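Local atomic coordinates of DR hemagglutinin structural subunit (PDB entry 1UT1), a protein that mediates adherence of uropathogenic Escherichia coli to the upper urinary tract by binding the Dr blood group antigen and agglutinates human erythrocytes even in the presence of D-mannose. Residues Gln43-Asp46 and Ala47-Ile50; Lys68-Thr71 and Asp72-Glu75. The protein carries 3 engineered substitutions. All blocks are in the same frame, centred on the assembly; numbering follows the deposited sequence. Where two conformers were deposited one is given.

Contact 1. Residues Gln43-Asp46 and Ala47-Ile50; sequences QLTD and AAPI
A type II beta turn runs from Thr45 to Ala48 and is closed by one backbone hydrogen bond, Ala48 N to Thr45 O, at 3.0 Å. The two middle residues are Asp46, with an extended backbone, and Ala47, which has a positive phi of 70°. That left-handed conformation brings the methyl of Ala47 round to the side of the preceding carbonyl, CB lying 3.0 Å from Asp46 O, a close approach that follows directly from the positive phi. Just before the turn, Leu44 is the centre of an inverse gamma turn with a weak bond from Thr45 N to Gln43 O. The methyl of Ala48 fills the inner side of the bend: CB is 3.3 Å from Thr45 O and 3.5 Å from Gln43 O, with Thr45 OG1 approaching at 3.9 Å. The turn thus leads the chain into strand 49-58 of the immunoglobulin-like fold, where Ala48 also packs on Val125 of the antiparallel strand 118-125. Asp46 holds CG anti to its own nitrogen, which sets the carboxylate beside its own carbonyl carbon, OD2 3.0 Å from Ala47 N; the same OD2 accepts a hydrogen bond from Gly127 N. Beneath the turn, Leu44 and Ile50 both go into the core against Leu22, Leu90 and Val125.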
loop_
_atom_site.group_PDB
_atom_site.type_symbol
_atom_site.label_atom_id
_atom_site.label_comp_id
_atom_site.label_asym_id
_atom_site.label_seq_id
_atom_site.Cartn_x
_atom_site.Cartn_y
_atom_site.Cartn_z
ATOM N N GLN A 43 6.559 -4.364 25.803
ATOM C CA GLN A 43 5.337 -3.559 25.923
ATOM C C GLN A 43 4.084 -4.383 25.618
ATOM O O GLN A 43 2.964 -3.878 25.704
ATOM C CB GLN A 43 5.388 -2.376 24.975
ATOM C CG GLN A 43 6.300 -1.265 25.433
ATOM C CD GLN A 43 6.257 -0.092 24.485
ATOM O OE1 GLN A 43 5.531 0.894 24.704
ATOM N NE2 GLN A 43 6.903 -0.257 23.356
ATOM N N LEU A 44 4.291 -5.640 25.210
ATOM C CA LEU A 44 3.199 -6.531 24.901
ATOM C C LEU A 44 2.657 -7.196 26.158
ATOM O O LEU A 44 2.557 -8.406 26.232
ATOM C CB LEU A 44 3.595 -7.556 23.836
ATOM C CG LEU A 44 4.103 -6.903 22.526
ATOM C CD1 LEU A 44 4.591 -8.020 21.569
ATOM C CD2 LEU A 44 2.978 -6.101 21.880
ATOM N N THR A 45 2.284 -6.361 27.125
ATOM C CA THR A 45 1.735 -6.837 28.390
ATOM C C THR A 45 0.235 -7.133 28.254
ATOM O O THR A 45 -0.392 -6.835 27.226
ATOM C CB THR A 45 1.983 -5.817 29.498
ATOM O OG1 THR A 45 1.327 -4.584 29.170
ATOM C CG2 THR A 45 3.491 -5.569 29.653
ATOM N N ASP A 46 -0.319 -7.827 29.245
ATOM C CA ASP A 46 -1.715 -8.245 29.169
ATOM C C ASP A 46 -2.644 -7.031 29.035
ATOM O O ASP A 46 -2.514 -6.041 29.785
ATOM C CB ASP A 46 -2.093 -9.056 30.396
ATOM C CG ASP A 46 -3.475 -9.691 30.282
ATOM O OD1 ASP A 46 -4.039 -10.061 31.347
ATOM O OD2 ASP A 46 -3.967 -9.890 29.156
ATOM N N ALA A 47 -3.532 -7.101 28.048
ATOM C CA ALA A 47 -4.471 -6.015 27.717
ATOM C C ALA A 47 -3.857 -4.753 27.096
ATOM O O ALA A 47 -4.547 -3.718 26.959
ATOM C CB ALA A 47 -5.385 -5.669 28.934
ATOM N N ALA A 48 -2.571 -4.796 26.728
ATOM C CA ALA A 48 -1.963 -3.626 26.112
ATOM C C ALA A 48 -2.721 -3.336 24.827
ATOM O O ALA A 48 -3.046 -4.253 24.068
ATOM C CB ALA A 48 -0.530 -3.850 25.824
ATOM N N PRO A 49 -3.010 -2.066 24.575
ATOM C CA PRO A 49 -3.802 -1.732 23.392
ATOM C C PRO A 49 -2.956 -1.797 22.140
ATOM O O PRO A 49 -1.821 -1.353 22.117
ATOM C CB PRO A 49 -4.240 -0.286 23.670
ATOM C CG PRO A 49 -3.089 0.279 24.521
ATOM C CD PRO A 49 -2.521 -0.861 25.296
ATOM N N ILE A 50 -3.494 -2.448 21.126
ATOM C CA ILE A 50 -2.847 -2.483 19.807
ATOM C C ILE A 50 -3.369 -1.310 18.993
ATOM O O ILE A 50 -2.580 -0.534 18.462
ATOM C CB ILE A 50 -3.078 -3.807 19.088
ATOM C CG1 ILE A 50 -2.481 -4.970 19.900
ATOM C CG2 ILE A 50 -2.410 -3.777 17.682
ATOM C CD1 ILE A 50 -0.978 -4.936 19.997
#

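Contact 2. Residues Lys68-Thr71 and Asp72-Glu75; sequences KADT and DNFE
Asp70 O takes the hydrogen bond that closes this bend: Asn73 N donates to it at 2.8 Å, with an N-H...O angle of 159°. The same oxygen also meets the ring of Phe74, whose CD2 comes within 3.1 Å near the ring plane, so it faces an aromatic edge as well as the amide. Backbone angles at Thr71 and Asp72 fit a type I beta turn, and this tight corner carries the chain from strand 64-69 into the short strand 74-75. Phe74 is folded back over the incoming strand because its CG lies between the backbone N and the carbonyl carbon (chi1 70°). Its CE2 approaches Ala69 O obliquely at 3.4 Å, while CD2 rests on the methyl of Ala69, CB, at 4.0 Å. Lys68, from the start of the segment, passes obliquely across the ring's CE2-CZ side. Bent at its second and fourth side-chain torsions, it curls round so that NZ donates to Ala69 O at 3.0 Å, almost in line with the carbonyl bond (164°), and this places NZ 3.6 Å from Phe74 CE2, again oblique to the ring. One water spans the bend further on, donating to both Thr71 O and Phe74 O at 2.8 Å each, and it sits over one face of the Phe74 ring toward the rim. On the inner side, Ala69 packs on Leu141 and Phe79, and the Asn73 side chain on Leu139 and Ile82. Glu75 extends beyond the corner to a salt bridge with Lys89.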
loop_
_atom_site.group_PDB
_atom_site.type_symbol
_atom_site.label_atom_id
_atom_site.label_comp_id
_atom_site.label_asym_id
_atom_site.label_seq_id
_atom_site.Cartn_x
_atom_site.Cartn_y
_atom_site.Cartn_z
ATOM N N LYS A 68 -15.370 -9.706 9.801
ATOM C CA LYS A 68 -14.748 -10.992 9.553
ATOM C C LYS A 68 -13.243 -10.794 9.495
ATOM O O LYS A 68 -12.743 -9.983 8.718
ATOM C CB LYS A 68 -15.241 -11.595 8.217
ATOM C CG LYS A 68 -14.495 -12.902 7.860
ATOM C CD LYS A 68 -15.441 -13.927 7.337
ATOM C CE LYS A 68 -14.747 -15.290 7.146
ATOM N NZ LYS A 68 -13.272 -15.210 7.323
ATOM N N ALA A 69 -12.522 -11.597 10.264
ATOM C CA ALA A 69 -11.076 -11.581 10.218
ATOM C C ALA A 69 -10.592 -12.357 8.976
ATOM O O ALA A 69 -11.201 -13.352 8.560
ATOM C CB ALA A 69 -10.514 -12.213 11.487
ATOM N N ASP A 70 -9.481 -11.928 8.419
ATOM C CA ASP A 70 -8.848 -12.689 7.348
ATOM C C ASP A 70 -8.588 -14.111 7.853
ATOM O O ASP A 70 -8.350 -14.335 9.037
ATOM C CB ASP A 70 -7.520 -12.051 6.985
ATOM C CG ASP A 70 -7.623 -11.095 5.778
ATOM O OD1 ASP A 70 -8.746 -10.654 5.426
ATOM O OD2 ASP A 70 -6.556 -10.698 5.254
ATOM N N THR A 71 -8.610 -15.076 6.942
ATOM C CA THR A 71 -8.349 -16.461 7.291
ATOM C C THR A 71 -7.105 -16.638 8.139
ATOM O O THR A 71 -7.057 -17.510 9.001
ATOM C CB THR A 71 -8.178 -17.338 5.987
ATOM O OG1 THR A 71 -9.327 -17.169 5.144
ATOM C CG2 THR A 71 -8.038 -18.812 6.345
ATOM N N ASP A 72 -6.062 -15.877 7.833
ATOM C CA ASP A 72 -4.800 -16.031 8.536
ATOM C C ASP A 72 -4.773 -15.439 9.942
ATOM O O ASP A 72 -3.723 -15.467 10.611
ATOM C CB ASP A 72 -3.653 -15.481 7.700
ATOM C CG ASP A 72 -3.349 -16.358 6.490
ATOM O OD1 ASP A 72 -3.629 -17.574 6.571
ATOM O OD2 ASP A 72 -2.850 -15.832 5.472
ATOM N N ASN A 73 -5.892 -14.837 10.364
ATOM C CA ASN A 73 -5.933 -14.128 11.662
ATOM C C ASN A 73 -6.800 -14.818 12.721
ATOM O O ASN A 73 -7.106 -14.221 13.759
ATOM C CB ASN A 73 -6.482 -12.702 11.481
ATOM C CG ASN A 73 -5.467 -11.759 10.862
ATOM O OD1 ASN A 73 -4.310 -11.656 11.312
ATOM N ND2 ASN A 73 -5.882 -11.080 9.842
ATOM N N PHE A 74 -7.292 -16.010 12.416
ATOM C CA PHE A 74 -8.111 -16.720 13.374
ATOM C C PHE A 74 -7.930 -18.228 13.307
ATOM O O PHE A 74 -7.707 -18.809 12.230
ATOM C CB PHE A 74 -9.595 -16.349 13.254
ATOM C CG PHE A 74 -10.259 -16.857 11.998
ATOM C CD1 PHE A 74 -11.020 -18.015 12.028
ATOM C CD2 PHE A 74 -10.238 -16.112 10.825
ATOM C CE1 PHE A 74 -11.649 -18.487 10.873
ATOM C CE2 PHE A 74 -10.888 -16.561 9.688
ATOM C CZ PHE A 74 -11.567 -17.783 9.710
ATOM N N GLU A 75 -8.130 -18.846 14.459
ATOM C CA GLU A 75 -8.154 -20.289 14.586
ATOM C C GLU A 75 -8.735 -20.674 15.937
ATOM O O GLU A 75 -8.342 -20.126 16.962
ATOM C CB GLU A 75 -6.749 -20.841 14.485
ATOM C CG GLU A 75 -6.570 -21.842 13.377
ATOM C CD GLU A 75 -5.151 -22.333 13.291
ATOM O OE1 GLU A 75 -4.666 -22.585 12.162
ATOM O OE2 GLU A 75 -4.493 -22.376 14.348
HETATM O O HOH W 1 -8.755 -19.644 9.733
#

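Overall arrangement
Contact 1 comes first along the chain and is complete before contact 2 begins: the turn at 43-50 opens strand 49-58, strand 64-69 comes next, and the corner at 68-75 closes that one. Their centres lie about 20 Å apart, with nearest atoms about 10 Å from each other, on opposite sides of the chain's centre, so they do not touch. Contact 1 packs against strands 118-125, 16-25 and 89-96, contact 2 against 135-147 and 78-83, and these neighbour one another: 16-25 pairs with 135-147, and 78-83 with 89-96. Both are chain reversals at strand ends of one immunoglobulin-like adhesin domain; contact 1 alone falls within the predicted receptor-binding region.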